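Local coordinates for protein 3'-5'-exonuclease (Saccharomyces cerevisiae, PDB 3E2V) that is a metal-dependent TatD-type 3'-5' DNA exonuclease that probably also incises double-stranded DNA as an endonuclease, at residues L300-I309 with G355-A366; L12-T22 with R50-T58. One frame throughout, in Å; residues are numbered along the deposited sequence. Where two conformers were deposited one is given.

Interaction 1 (L300-I309 with G355-A366); sequences LETDAPWCEI and GRNEPCNMEQVA. With MG (magnesium ion), chain E; GOL (glycerol), chain D.
Asn357 plugs the hollow of the loop 300-309 where it curls back on itself after the cis peptide bond before Pro305. Its CG lies anti to the backbone N (chi1 -162°), which carries the amide in among the carbonyls of the loop. There ND2 gives a hydrogen bond of 2.9 Å to Trp306 O, which lies nearly in the amide plane, while the backbone N of Asn357 bonds Pro305 O. The other end of the amide is held from its own side: Asn361 ND2 meets Asn357 OD1 at 2.8 Å, almost straight along the C=O axis, fixing which way round the amide sits. A water donates to Thr302 O and Cys307 O and accepts weakly from Asn357 ND2. Replaced by alanine, Asn357 would lose its amide, which is likely to leave Trp306 O and Asn361 ND2 without their mate and to open a gap inside the loop.

Smaller bumps follow the same surface. Ala304 CB settles over the backbone, 3.4 Å from Asn357 O, and beside the ring of Pro359. Thr302 CG2 enters the turn just before the helix, between Met362 N and Glu358 O, 3.5 Å from the latter. Met362, bent at both chi2 and chi3, curls against the loop, its SD 3.6 Å from Glu301 CA and its CE 3.5 Å from Leu300 CB. Leu300 forks over the start of the helix, CD2 on Val365 CG1 and CD1 on Ala366 CB, and Ile309 CD1 rests against Gln364 CB.

Asp303 points away from this packing and binds the magnesium ion together with His253. The contact thus joins the loop after the last barrel strand, 298-300, to the start of helix 362-373, with strand 14-16 and helix 40-49 against Pro359.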
loop_
_atom_site.group_PDB
_atom_site.type_symbol
_atom_site.label_atom_id
_atom_site.label_comp_id
_atom_site.label_asym_id
_atom_site.label_seq_id
_atom_site.Cartn_x
_atom_site.Cartn_y
_atom_site.Cartn_z
ATOM N N LEU A 300 -1.215 6.801 -8.023
ATOM C CA LEU A 300 -0.700 7.797 -7.080
ATOM C C LEU A 300 -1.043 7.410 -5.649
ATOM O O LEU A 300 -2.103 6.826 -5.373
ATOM C CB LEU A 300 -1.320 9.165 -7.390
ATOM C CG LEU A 300 -1.015 9.754 -8.763
ATOM C CD1 LEU A 300 -1.850 11.023 -9.007
ATOM C CD2 LEU A 300 0.463 10.073 -8.806
ATOM N N GLU A 301 -0.153 7.777 -4.729
ATOM C CA GLU A 301 -0.319 7.472 -3.310
ATOM C C GLU A 301 0.529 8.425 -2.520
ATOM O O GLU A 301 1.476 9.020 -3.060
ATOM C CB GLU A 301 0.104 6.035 -2.969
ATOM C CG GLU A 301 1.194 5.483 -3.877
ATOM C CD GLU A 301 1.951 4.319 -3.246
ATOM O OE1 GLU A 301 2.459 4.483 -2.120
ATOM O OE2 GLU A 301 2.050 3.263 -3.889
ATOM N N THR A 302 0.183 8.588 -1.243
ATOM C CA THR A 302 1.017 9.409 -0.355
ATOM C C THR A 302 1.937 8.584 0.539
ATOM O O THR A 302 3.025 9.040 0.918
ATOM C CB THR A 302 0.199 10.336 0.586
ATOM O OG1 THR A 302 -0.675 9.551 1.421
ATOM C CG2 THR A 302 -0.566 11.400 -0.192
ATOM N N ASP A 303 1.515 7.367 0.897
ATOM C CA ASP A 303 2.178 6.591 1.970
ATOM C C ASP A 303 2.117 7.323 3.308
ATOM O O ASP A 303 2.901 7.014 4.222
ATOM C CB ASP A 303 3.625 6.199 1.603
ATOM C CG ASP A 303 4.062 4.927 2.290
ATOM O OD1 ASP A 303 3.224 3.998 2.416
ATOM O OD2 ASP A 303 5.246 4.848 2.700
ATOM N N ALA A 304 1.169 8.256 3.436
ATOM C CA ALA A 304 1.051 9.022 4.694
ATOM C C ALA A 304 0.982 8.041 5.887
ATOM O O ALA A 304 0.306 7.004 5.814
ATOM C CB ALA A 304 -0.149 9.893 4.647
ATOM N N PRO A 305 1.673 8.340 6.992
ATOM C CA PRO A 305 2.346 9.594 7.329
ATOM C C PRO A 305 3.771 9.749 6.807
ATOM O O PRO A 305 4.434 10.732 7.156
ATOM C CB PRO A 305 2.381 9.542 8.855
ATOM C CG PRO A 305 2.653 8.085 9.128
ATOM C CD PRO A 305 1.798 7.340 8.082
ATOM N N TRP A 306 4.242 8.784 6.025
ATOM C CA TRP A 306 5.593 8.783 5.462
ATOM C C TRP A 306 5.643 9.524 4.136
ATOM O O TRP A 306 4.613 9.965 3.611
ATOM C CB TRP A 306 6.039 7.331 5.239
ATOM C CG TRP A 306 5.695 6.455 6.411
ATOM C CD1 TRP A 306 4.792 5.420 6.438
ATOM C CD2 TRP A 306 6.230 6.556 7.729
ATOM N NE1 TRP A 306 4.745 4.870 7.694
ATOM C CE2 TRP A 306 5.615 5.546 8.509
ATOM C CE3 TRP A 306 7.180 7.398 8.331
ATOM C CZ2 TRP A 306 5.914 5.359 9.868
ATOM C CZ3 TRP A 306 7.481 7.208 9.684
ATOM C CH2 TRP A 306 6.847 6.195 10.433
ATOM N N CYS A 307 6.862 9.695 3.621
ATOM C CA CYS A 307 7.083 10.152 2.246
ATOM C C CYS A 307 6.670 11.591 1.952
ATOM O O CYS A 307 6.272 11.923 0.826
ATOM C CB CYS A 307 6.464 9.172 1.246
ATOM S SG CYS A 307 7.165 7.492 1.360
ATOM N N GLU A 308 6.813 12.458 2.958
ATOM C CA GLU A 308 6.641 13.904 2.731
ATOM C C GLU A 308 7.584 14.347 1.616
ATOM O O GLU A 308 8.742 13.953 1.594
ATOM C CB GLU A 308 6.957 14.678 4.012
ATOM C CG GLU A 308 6.693 16.166 3.923
ATOM C CD GLU A 308 7.161 16.935 5.157
ATOM O OE1 GLU A 308 7.793 16.329 6.064
ATOM O OE2 GLU A 308 6.923 18.168 5.206
ATOM N N ILE A 309 7.071 15.151 0.696
ATOM C CA ILE A 309 7.906 15.803 -0.317
ATOM C C ILE A 309 8.602 16.998 0.342
ATOM O O ILE A 309 7.938 17.933 0.805
ATOM C CB ILE A 309 7.075 16.212 -1.532
ATOM C CG1 ILE A 309 6.630 14.952 -2.300
ATOM C CG2 ILE A 309 7.866 17.123 -2.459
ATOM C CD1 ILE A 309 5.474 15.184 -3.254
ATOM N N GLY A 355 6.127 17.400 9.769
ATOM C CA GLY A 355 6.786 16.106 9.663
ATOM C C GLY A 355 5.865 14.915 9.464
ATOM O O GLY A 355 6.348 13.821 9.187
ATOM N N ARG A 356 4.559 15.122 9.592
ATOM C CA ARG A 356 3.586 14.036 9.447
ATOM C C ARG A 356 2.849 14.233 8.126
ATOM O O ARG A 356 2.032 15.156 7.977
ATOM C CB ARG A 356 2.587 14.013 10.616
ATOM C CG ARG A 356 1.591 12.847 10.572
ATOM C CD ARG A 356 0.572 12.948 11.696
ATOM N NE ARG A 356 -0.439 13.972 11.410
ATOM C CZ ARG A 356 -1.578 14.151 12.083
ATOM N NH1 ARG A 356 -1.903 13.380 13.124
ATOM N NH2 ARG A 356 -2.414 15.124 11.704
ATOM N N ASN A 357 3.134 13.361 7.159
ATOM C CA ASN A 357 2.474 13.492 5.861
ATOM C C ASN A 357 0.994 13.111 5.950
ATOM O O ASN A 357 0.580 12.416 6.884
ATOM C CB ASN A 357 3.220 12.673 4.804
ATOM C CG ASN A 357 2.881 13.096 3.395
ATOM O OD1 ASN A 357 2.367 14.200 3.161
ATOM N ND2 ASN A 357 3.146 12.208 2.445
ATOM N N GLU A 358 0.190 13.593 4.998
ATOM C CA GLU A 358 -1.242 13.334 4.999
ATOM C C GLU A 358 -1.773 13.043 3.604
ATOM O O GLU A 358 -1.164 13.473 2.614
ATOM C CB GLU A 358 -2.014 14.533 5.557
ATOM C CG GLU A 358 -1.648 14.912 6.982
ATOM C CD GLU A 358 -2.676 15.836 7.626
ATOM O OE1 GLU A 358 -3.653 16.214 6.952
ATOM O OE2 GLU A 358 -2.487 16.210 8.809
ATOM N N PRO A 359 -2.923 12.350 3.521
ATOM C CA PRO A 359 -3.532 12.114 2.196
ATOM C C PRO A 359 -3.909 13.399 1.441
ATOM O O PRO A 359 -4.006 13.370 0.200
ATOM C CB PRO A 359 -4.774 11.259 2.516
ATOM C CG PRO A 359 -5.047 11.504 3.983
ATOM C CD PRO A 359 -3.690 11.709 4.613
ATOM N N CYS A 360 -4.101 14.522 2.136
ATOM C CA CYS A 360 -4.397 15.762 1.410
ATOM C C CYS A 360 -3.242 16.224 0.541
ATOM O O CYS A 360 -3.386 17.182 -0.239
ATOM C CB CYS A 360 -4.818 16.912 2.337
ATOM S SG CYS A 360 -3.549 17.506 3.484
ATOM N N ASN A 361 -2.098 15.559 0.662
ATOM C CA ASN A 361 -0.937 15.890 -0.151
ATOM C C ASN A 361 -0.836 15.089 -1.448
ATOM O O ASN A 361 0.172 15.154 -2.149
ATOM C CB ASN A 361 0.342 15.795 0.686
ATOM C CG ASN A 361 0.447 16.933 1.687
ATOM O OD1 ASN A 361 -0.255 17.936 1.566
ATOM N ND2 ASN A 361 1.283 16.768 2.693
ATOM N N MET A 362 -1.904 14.377 -1.788
ATOM C CA MET A 362 -2.001 13.729 -3.106
ATOM C C MET A 362 -1.706 14.703 -4.243
ATOM O O MET A 362 -0.995 14.375 -5.196
ATOM C CB MET A 362 -3.392 13.118 -3.281
ATOM C CG MET A 362 -3.510 11.746 -2.608
ATOM S SD MET A 362 -2.504 10.364 -3.370
ATOM C CE MET A 362 -3.572 10.050 -4.833
ATOM N N GLU A 363 -2.276 15.902 -4.136
ATOM C CA GLU A 363 -2.105 16.913 -5.168
ATOM C C GLU A 363 -0.643 17.256 -5.432
ATOM O O GLU A 363 -0.279 17.588 -6.567
ATOM C CB GLU A 363 -2.911 18.166 -4.827
ATOM C CG GLU A 363 -2.510 18.861 -3.540
ATOM C CD GLU A 363 -3.399 20.037 -3.211
ATOM O OE1 GLU A 363 -4.233 20.426 -4.055
ATOM O OE2 GLU A 363 -3.263 20.562 -2.082
ATOM N N GLN A 364 0.210 17.155 -4.409
ATOM C CA GLN A 364 1.639 17.414 -4.595
ATOM C C GLN A 364 2.279 16.321 -5.431
ATOM O O GLN A 364 3.109 16.585 -6.276
ATOM C CB GLN A 364 2.356 17.521 -3.243
ATOM C CG GLN A 364 1.885 18.653 -2.359
ATOM C CD GLN A 364 2.572 18.654 -1.011
ATOM O OE1 GLN A 364 3.504 17.913 -0.780
ATOM N NE2 GLN A 364 2.091 19.497 -0.108
ATOM N N VAL A 365 1.902 15.071 -5.174
ATOM C CA VAL A 365 2.465 13.968 -5.960
ATOM C C VAL A 365 2.044 14.133 -7.425
ATOM O O VAL A 365 2.872 13.982 -8.330
ATOM C CB VAL A 365 2.027 12.598 -5.399
ATOM C CG1 VAL A 365 2.751 11.445 -6.115
ATOM C CG2 VAL A 365 2.292 12.545 -3.895
ATOM N N ALA A 366 0.774 14.496 -7.649
ATOM C CA ALA A 366 0.254 14.648 -9.011
ATOM C C ALA A 366 0.993 15.778 -9.755
ATOM O O ALA A 366 1.368 15.625 -10.917
ATOM C CB ALA A 366 -1.242 14.917 -8.977
HETATM MG MG MG E . 3.915 1.859 2.475
HETATM C C1 GOL D . 4.283 17.688 6.824
HETATM O O1 GOL D . 5.248 18.648 7.227
HETATM C C2 GOL D . 2.875 18.268 6.790
HETATM O O2 GOL D . 2.520 18.748 8.060
HETATM C C3 GOL D . 2.787 19.435 5.803
HETATM O O3 GOL D . 2.491 18.960 4.502
HETATM O O HOH W 1 4.049 11.099 -0.507
HETATM O O HOH W 2 4.478 2.213 4.426
HETATM O O HOH W 3 5.826 2.214 1.959
HETATM O O HOH W 4 6.502 11.175 9.159
HETATM O O HOH W 5 8.490 13.885 7.166
HETATM O O HOH W 6 4.203 15.575 0.724
HETATM O O HOH W 7 2.117 1.247 3.268
HETATM O O HOH W 8 4.938 -0.503 2.609
#

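Interaction 2 (L12-T22 with R50-T58); sequences LKYYDIGLNLT and RHVKNALVT
Parallel strand pairing joins 12-22 to 50-58 at the start of the TIM-barrel sheet: the axes of strands 14-16 and 52-57, the first two of the barrel, approach to 4.6 Å at an angle of 13°. Backbone bonds alternate along the pair, from Tyr14 N to His51 O at 3.0 Å, through Leu56 N to Asp16 O at 2.8 Å, to Thr58 N on Leu19 O. Two beta bulges break the register, one between Tyr14 and Tyr15 and one between Asp16 and Leu19, where the chain turns a corner at Ile17. An Asx turn spans that corner, Asp16 OD1 accepting from Gly18 N.

On one face of the sheet Asn54 CB stands over the centre of the Tyr15 ring, 3.4 Å from the centroid and directly on its normal, in a CH-pi contact; the amide plane is turned 36° from the ring. A chi1 of -163°, placing CG beside the carbonyl carbon, brings the Tyr15 ring over that residue. On the other face, Leu19 CD2 packs 3.7 Å from Ala55 CB. Tyr14 turns a ring edge to the end of helix 40-49, its CE2 3.3 Å from Arg50 O.

Strand 82-87 continues the sheet beyond 52-57; helix 377-392 packs on Tyr14, Tyr15 and Ile17, and helix 362-373 covers Tyr14 and Asp16.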
loop_
_atom_site.group_PDB
_atom_site.type_symbol
_atom_site.label_atom_id
_atom_site.label_comp_id
_atom_site.label_asym_id
_atom_site.label_seq_id
_atom_site.Cartn_x
_atom_site.Cartn_y
_atom_site.Cartn_z
ATOM N N LEU A 12 -11.082 17.931 -10.239
ATOM C CA LEU A 12 -10.004 17.024 -9.867
ATOM C C LEU A 12 -10.502 15.998 -8.857
ATOM O O LEU A 12 -11.326 16.303 -7.989
ATOM C CB LEU A 12 -8.826 17.817 -9.309
ATOM C CG LEU A 12 -8.288 18.959 -10.187
ATOM C CD1 LEU A 12 -7.163 19.675 -9.478
ATOM C CD2 LEU A 12 -7.801 18.465 -11.554
ATOM N N LYS A 13 -10.008 14.766 -9.001
ATOM C CA LYS A 13 -10.339 13.664 -8.091
ATOM C C LYS A 13 -9.093 12.827 -7.854
ATOM O O LYS A 13 -8.447 12.391 -8.802
ATOM C CB LYS A 13 -11.452 12.776 -8.667
ATOM C CG LYS A 13 -12.756 13.500 -9.013
ATOM C CD LYS A 13 -13.722 12.523 -9.664
ATOM C CE LYS A 13 -14.838 13.246 -10.426
ATOM N NZ LYS A 13 -15.641 12.286 -11.245
ATOM N N TYR A 14 -8.761 12.599 -6.582
ATOM C CA TYR A 14 -7.610 11.740 -6.217
ATOM C C TYR A 14 -8.053 10.509 -5.443
ATOM O O TYR A 14 -9.030 10.544 -4.694
ATOM C CB TYR A 14 -6.599 12.510 -5.357
ATOM C CG TYR A 14 -6.112 13.813 -5.941
ATOM C CD1 TYR A 14 -5.202 13.825 -7.011
ATOM C CD2 TYR A 14 -6.506 15.030 -5.396
ATOM C CE1 TYR A 14 -4.746 15.020 -7.546
ATOM C CE2 TYR A 14 -6.044 16.253 -5.925
ATOM C CZ TYR A 14 -5.176 16.237 -7.002
ATOM O OH TYR A 14 -4.709 17.432 -7.508
ATOM N N TYR A 15 -7.294 9.426 -5.621
ATOM C CA TYR A 15 -7.565 8.155 -4.979
ATOM C C TYR A 15 -6.235 7.691 -4.408
ATOM O O TYR A 15 -5.364 7.194 -5.146
ATOM C CB TYR A 15 -8.082 7.173 -6.025
ATOM C CG TYR A 15 -8.791 5.938 -5.539
ATOM C CD1 TYR A 15 -9.898 5.483 -6.248
ATOM C CD2 TYR A 15 -8.343 5.184 -4.444
ATOM C CE1 TYR A 15 -10.563 4.345 -5.880
ATOM C CE2 TYR A 15 -9.039 4.015 -4.042
ATOM C CZ TYR A 15 -10.147 3.618 -4.802
ATOM O OH TYR A 15 -10.886 2.499 -4.497
ATOM N N ASP A 16 -6.059 7.888 -3.095
ATOM C CA ASP A 16 -4.778 7.564 -2.454
ATOM C C ASP A 16 -4.729 6.070 -2.194
ATOM O O ASP A 16 -5.470 5.571 -1.347
ATOM C CB ASP A 16 -4.648 8.348 -1.141
ATOM C CG ASP A 16 -3.271 8.232 -0.493
ATOM O OD1 ASP A 16 -2.451 7.356 -0.876
ATOM O OD2 ASP A 16 -3.016 9.047 0.433
ATOM N N ILE A 17 -3.883 5.346 -2.926
ATOM C CA ILE A 17 -3.832 3.875 -2.762
ATOM C C ILE A 17 -2.957 3.439 -1.600
ATOM O O ILE A 17 -2.859 2.243 -1.337
ATOM C CB ILE A 17 -3.400 3.130 -4.061
ATOM C CG1 ILE A 17 -1.922 3.359 -4.385
ATOM C CG2 ILE A 17 -4.294 3.572 -5.215
ATOM C CD1 ILE A 17 -1.313 2.305 -5.322
ATOM N N GLY A 18 -2.378 4.409 -0.884
ATOM C CA GLY A 18 -1.426 4.100 0.178
ATOM C C GLY A 18 -1.602 4.954 1.409
ATOM O O GLY A 18 -0.736 5.770 1.743
ATOM N N LEU A 19 -2.714 4.767 2.103
ATOM C CA LEU A 19 -2.953 5.524 3.302
ATOM C C LEU A 19 -2.768 4.636 4.543
ATOM O O LEU A 19 -3.542 3.702 4.774
ATOM C CB LEU A 19 -4.359 6.133 3.249
ATOM C CG LEU A 19 -4.833 6.904 4.492
ATOM C CD1 LEU A 19 -3.828 7.975 4.896
ATOM C CD2 LEU A 19 -6.166 7.556 4.226
ATOM N N ASN A 20 -1.737 4.912 5.341
ATOM C CA ASN A 20 -1.500 4.077 6.529
ATOM C C ASN A 20 -2.260 4.638 7.717
ATOM O O ASN A 20 -1.668 5.138 8.679
ATOM C CB ASN A 20 -0.007 4.030 6.829
ATOM C CG ASN A 20 0.787 3.475 5.682
ATOM O OD1 ASN A 20 0.806 2.264 5.455
ATOM N ND2 ASN A 20 1.473 4.372 4.946
ATOM N N LEU A 21 -3.585 4.592 7.626
ATOM C CA LEU A 21 -4.435 5.291 8.586
ATOM C C LEU A 21 -4.368 4.744 10.003
ATOM O O LEU A 21 -4.660 5.474 10.957
ATOM C CB LEU A 21 -5.869 5.305 8.072
ATOM C CG LEU A 21 -6.748 6.365 8.743
ATOM C CD1 LEU A 21 -6.286 7.792 8.421
ATOM C CD2 LEU A 21 -8.202 6.166 8.336
ATOM N N THR A 22 -3.965 3.489 10.158
ATOM C CA THR A 22 -3.766 2.947 11.503
ATOM C C THR A 22 -2.470 3.405 12.174
ATOM O O THR A 22 -2.233 3.044 13.335
ATOM C CB THR A 22 -3.752 1.417 11.504
ATOM O OG1 THR A 22 -2.604 0.944 10.774
ATOM C CG2 THR A 22 -5.024 0.865 10.893
ATOM N N ARG A 50 -9.080 18.883 -0.309
ATOM C CA ARG A 50 -8.083 18.875 -1.381
ATOM C C ARG A 50 -8.343 17.757 -2.417
ATOM O O ARG A 50 -7.420 17.233 -3.046
ATOM C CB ARG A 50 -6.656 18.815 -0.811
ATOM C CG ARG A 50 -6.332 19.861 0.265
ATOM C CD ARG A 50 -6.687 21.276 -0.211
ATOM N NE ARG A 50 -6.059 21.539 -1.511
ATOM C CZ ARG A 50 -6.522 22.420 -2.394
ATOM N NH1 ARG A 50 -7.621 23.126 -2.125
ATOM N NH2 ARG A 50 -5.877 22.587 -3.545
ATOM N N HIS A 51 -9.623 17.432 -2.583
ATOM C CA HIS A 51 -10.155 16.658 -3.716
ATOM C C HIS A 51 -9.861 15.170 -3.677
ATOM O O HIS A 51 -10.056 14.478 -4.682
ATOM C CB HIS A 51 -9.709 17.257 -5.057
ATOM C CG HIS A 51 -9.796 18.755 -5.099
ATOM N ND1 HIS A 51 -10.991 19.436 -4.974
ATOM C CD2 HIS A 51 -8.829 19.697 -5.212
ATOM C CE1 HIS A 51 -10.755 20.736 -5.012
ATOM N NE2 HIS A 51 -9.457 20.923 -5.161
ATOM N N VAL A 52 -9.428 14.679 -2.520
ATOM C CA VAL A 52 -9.268 13.238 -2.341
ATOM C C VAL A 52 -10.641 12.634 -2.094
ATOM O O VAL A 52 -11.326 12.982 -1.124
ATOM C CB VAL A 52 -8.269 12.879 -1.218
ATOM C CG1 VAL A 52 -7.943 11.374 -1.252
ATOM C CG2 VAL A 52 -7.000 13.710 -1.355
ATOM N N LYS A 53 -11.038 11.721 -2.979
ATOM C CA LYS A 53 -12.357 11.131 -2.919
ATOM C C LYS A 53 -12.359 9.779 -2.224
ATOM O O LYS A 53 -13.311 9.435 -1.527
ATOM C CB LYS A 53 -12.944 10.983 -4.326
ATOM C CG LYS A 53 -12.941 12.261 -5.138
ATOM C CD LYS A 53 -13.778 13.373 -4.504
ATOM C CE LYS A 53 -13.620 14.650 -5.300
ATOM N NZ LYS A 53 -14.413 15.755 -4.687
ATOM N N ASN A 54 -11.314 8.986 -2.445
ATOM C CA ASN A 54 -11.262 7.608 -1.958
ATOM C C ASN A 54 -9.847 7.358 -1.456
ATOM O O ASN A 54 -8.909 8.031 -1.908
ATOM C CB ASN A 54 -11.493 6.603 -3.101
ATOM C CG ASN A 54 -12.934 6.504 -3.553
ATOM O OD1 ASN A 54 -13.480 5.393 -3.626
ATOM N ND2 ASN A 54 -13.536 7.618 -3.894
ATOM N N ALA A 55 -9.691 6.410 -0.524
ATOM C CA ALA A 55 -8.348 5.979 -0.141
ATOM C C ALA A 55 -8.380 4.522 0.239
ATOM O O ALA A 55 -9.407 4.008 0.686
ATOM C CB ALA A 55 -7.802 6.820 1.006
ATOM N N LEU A 56 -7.243 3.860 0.039
ATOM C CA LEU A 56 -7.072 2.479 0.429
ATOM C C LEU A 56 -6.204 2.444 1.684
ATOM O O LEU A 56 -5.045 2.899 1.658
ATOM C CB LEU A 56 -6.407 1.703 -0.720
ATOM C CG LEU A 56 -6.222 0.196 -0.517
ATOM C CD1 LEU A 56 -7.580 -0.518 -0.520
ATOM C CD2 LEU A 56 -5.354 -0.354 -1.650
ATOM N N VAL A 57 -6.770 1.921 2.773
ATOM C CA VAL A 57 -6.075 1.828 4.060
ATOM C C VAL A 57 -5.291 0.524 4.099
ATOM O O VAL A 57 -5.844 -0.532 3.872
ATOM C CB VAL A 57 -7.092 1.902 5.230
ATOM C CG1 VAL A 57 -6.425 1.722 6.596
ATOM C CG2 VAL A 57 -7.830 3.235 5.188
ATOM N N THR A 58 -3.986 0.626 4.342
ATOM C CA THR A 58 -3.121 -0.548 4.312
ATOM C C THR A 58 -3.189 -1.378 5.581
ATOM O O THR A 58 -3.216 -0.846 6.704
ATOM C CB THR A 58 -1.661 -0.160 4.172
ATOM O OG1 THR A 58 -1.359 0.816 5.167
ATOM C CG2 THR A 58 -1.383 0.407 2.813
HETATM O O HOH W 9 -13.100 17.830 -6.577
HETATM O O HOH W 10 -2.692 1.484 8.142
#

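How the interactions relate
The two contacts touch, their centres about 10 Å apart: interaction 2 pairs the first two barrel strands, and interaction 1 packs the loop after the last one. Thr302 OG1 and Asp16 OD2, 2.6 Å apart, form a probable hydrogen bond between them, and the salt bridge of Glu363 OE1 with Arg50 NH2, at 2.8 Å, ties helix 362-373 to the start of strand 52-57. Toward the metal, Asn20 ND2 donates to Asp303 OD1, the oxygen that holds magnesium at 2.2 Å, and to Ala304 O. Asn20 is therefore a second-shell residue through which interaction 2 probably positions the metal ligand of interaction 1.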